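Local coordinates for periplasmic solute binding protein (Liberibacter asiaticus, PDB 5Z2K), which binds manganese or zinc in the periplasm and probably delivers the metal to an ABC transporter for uptake, at residues 170-175 / 190-195. The protein carries 1 engineered substitution. Residues are numbered along the deposited sequence; the frame is centred on the assembly and turned at random.
With MN (manganese (II) ion), chain B.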
loop_
_atom_site.group_PDB
_atom_site.type_symbol
_atom_site.label_atom_id
_atom_site.label_comp_id
_atom_site.label_asym_id
_atom_site.label_seq_id
_atom_site.Cartn_x
_atom_site.Cartn_y
_atom_site.Cartn_z
ATOM N N THR A 170 12.509 7.692 0.446
ATOM C CA THR A 170 11.272 8.255 -0.057
ATOM C C THR A 170 10.847 9.465 0.814
ATOM O O THR A 170 11.518 9.837 1.786
ATOM C CB THR A 170 10.176 7.183 -0.036
ATOM O OG1 THR A 170 10.023 6.704 1.300
ATOM C CG2 THR A 170 10.556 5.982 -0.921
ATOM N N SER A 171 9.716 10.073 0.450
ATOM C CA SER A 171 9.174 11.201 1.189
ATOM C C SER A 171 8.326 10.692 2.350
ATOM O O SER A 171 8.771 10.776 3.498
ATOM C CB SER A 171 8.389 12.097 0.225
ATOM O OG SER A 171 9.271 12.637 -0.776
ATOM N N GLU A 172 7.181 10.105 2.052
ATOM C CA GLU A 172 6.437 9.314 3.041
ATOM C C GLU A 172 7.156 7.994 3.317
ATOM O O GLU A 172 7.784 7.456 2.420
ATOM C CB GLU A 172 5.030 9.007 2.513
ATOM C CG GLU A 172 4.080 8.527 3.619
ATOM C CD GLU A 172 2.800 7.944 3.108
ATOM O OE1 GLU A 172 2.830 7.260 2.065
ATOM O OE2 GLU A 172 1.783 8.101 3.796
ATOM N N GLY A 173 7.044 7.449 4.539
ATOM C CA GLY A 173 7.573 6.108 4.850
ATOM C C GLY A 173 6.756 4.989 4.262
ATOM O O GLY A 173 6.322 4.052 4.969
ATOM N N CYS A 174 6.592 5.027 2.954
ATOM C CA CYS A 174 5.710 4.119 2.273
ATOM C C CYS A 174 6.339 2.777 1.830
ATOM O O CYS A 174 5.587 1.924 1.338
ATOM C CB CYS A 174 5.135 4.814 1.050
ATOM S SG CYS A 174 6.410 5.439 -0.109
ATOM N N LEU A 175 7.663 2.630 1.974
ATOM C CA LEU A 175 8.359 1.427 1.461
ATOM C C LEU A 175 8.968 0.584 2.559
ATOM O O LEU A 175 9.752 -0.321 2.270
ATOM C CB LEU A 175 9.414 1.745 0.406
ATOM C CG LEU A 175 8.939 2.484 -0.856
ATOM C CD1 LEU A 175 10.108 2.734 -1.800
ATOM C CD2 LEU A 175 7.827 1.742 -1.563
ATOM N N TRP A 190 8.749 11.633 6.450
ATOM C CA TRP A 190 7.656 11.562 7.456
ATOM C C TRP A 190 6.997 10.196 7.328
ATOM O O TRP A 190 6.945 9.623 6.217
ATOM C CB TRP A 190 6.620 12.703 7.295
ATOM C CG TRP A 190 6.081 12.811 5.895
ATOM C CD1 TRP A 190 5.040 12.092 5.338
ATOM C CD2 TRP A 190 6.585 13.650 4.850
ATOM N NE1 TRP A 190 4.879 12.455 4.027
ATOM C CE2 TRP A 190 5.807 13.404 3.702
ATOM C CE3 TRP A 190 7.610 14.591 4.776
ATOM C CZ2 TRP A 190 6.041 14.053 2.504
ATOM C CZ3 TRP A 190 7.827 15.254 3.576
ATOM C CH2 TRP A 190 7.036 14.992 2.468
ATOM N N PRO A 191 6.480 9.652 8.450
ATOM C CA PRO A 191 5.952 8.259 8.345
ATOM C C PRO A 191 4.669 8.123 7.500
ATOM O O PRO A 191 4.566 7.197 6.684
ATOM C CB PRO A 191 5.693 7.853 9.809
ATOM C CG PRO A 191 6.467 8.830 10.628
ATOM C CD PRO A 191 6.572 10.122 9.843
ATOM N N ILE A 192 3.728 9.043 7.687
ATOM C CA ILE A 192 2.438 9.008 7.050
ATOM C C ILE A 192 2.007 10.367 6.540
ATOM O O ILE A 192 2.153 11.389 7.249
ATOM C CB ILE A 192 1.364 8.433 8.035
ATOM C CG1 ILE A 192 1.819 7.074 8.586
ATOM C CG2 ILE A 192 0.045 8.267 7.301
ATOM C CD1 ILE A 192 0.895 6.463 9.627
ATOM N N ASN A 193 1.485 10.421 5.315
ATOM C CA ASN A 193 1.145 11.690 4.700
ATOM C C ASN A 193 0.137 12.448 5.507
ATOM O O ASN A 193 0.242 13.675 5.563
ATOM C CB ASN A 193 0.554 11.503 3.306
ATOM C CG ASN A 193 1.607 11.085 2.306
ATOM O OD1 ASN A 193 2.769 11.494 2.444
ATOM N ND2 ASN A 193 1.223 10.288 1.323
ATOM N N SER A 194 -0.848 11.761 6.078
ATOM C CA SER A 194 -1.789 12.556 6.932
ATOM C C SER A 194 -1.111 13.546 7.942
ATOM O O SER A 194 -1.486 14.713 7.977
ATOM C CB SER A 194 -2.813 11.661 7.641
ATOM O OG SER A 194 -2.185 10.624 8.365
ATOM N N ASP A 195 -0.118 13.087 8.715
ATOM C CA ASP A 195 0.415 13.900 9.823
ATOM C C ASP A 195 0.758 15.301 9.325
ATOM O O ASP A 195 1.553 15.477 8.393
ATOM C CB ASP A 195 1.545 13.224 10.684
ATOM C CG ASP A 195 2.819 12.760 9.882
ATOM O OD1 ASP A 195 3.528 13.637 9.334
ATOM O OD2 ASP A 195 3.162 11.521 9.880
HETATM MN MN MN B . 0.631 6.673 2.566
HETATM O O HOH W 1 3.237 8.688 -0.245
#
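Glu172 swings CG away from its backbone N (chi1 -164°) and stays extended beyond it, so that the chain runs alongside the 190-195 loop, CG beside Pro191 O, and lays its carboxylate against the side-chain amide of Asn193. Asn193, a second-shell residue, turns its CG to the side of its own backbone N (chi1 -72°), and the two flat groups stack almost parallel, Glu172 CD lying 3.3 Å from Asn193 ND2. Glu172 chelates the manganese with both carboxylate oxygens, OE1 at 2.3 Å and OE2 at 2.2 Å; His39, His106 and Asp247 complete the set of protein ligands. Glu172 OE2 also accepts a bond from the backbone N of Asn193 at 2.8 Å, on its anti side and somewhat out of the carboxylate plane. Water 1 donates to Glu172 OE1 and accepts from Asn193 ND2, bridging the stacked pair, so hydrogen bonds as well as the metal fix the rotation of the carboxylate. These loops follow the parallel strands 167-170 and 185-188, and their meeting forms one wall of the metal cleft of this family 9 solute-binding protein. A single parallel bridge, Glu172 with Trp190, prolongs the strand pairing: Trp190 N donates to Ser171 O, and Trp190 O receives Gly173 N at 2.7 Å. Gly173, at the centre of an inverse gamma turn, also sends a weak bond from the same N to Pro191 O. The Trp190 indole covers the bend at 171-172, with Ser171 O over one face and Glu172 CA making a CH-pi contact with the five-membered ring, while Ser171 CB touches CZ2. Trp190 NE1 gives a nearly straight bond (172°) to Asn193 OD1 in the plane of both groups, and Asn224 bonds the same oxygen.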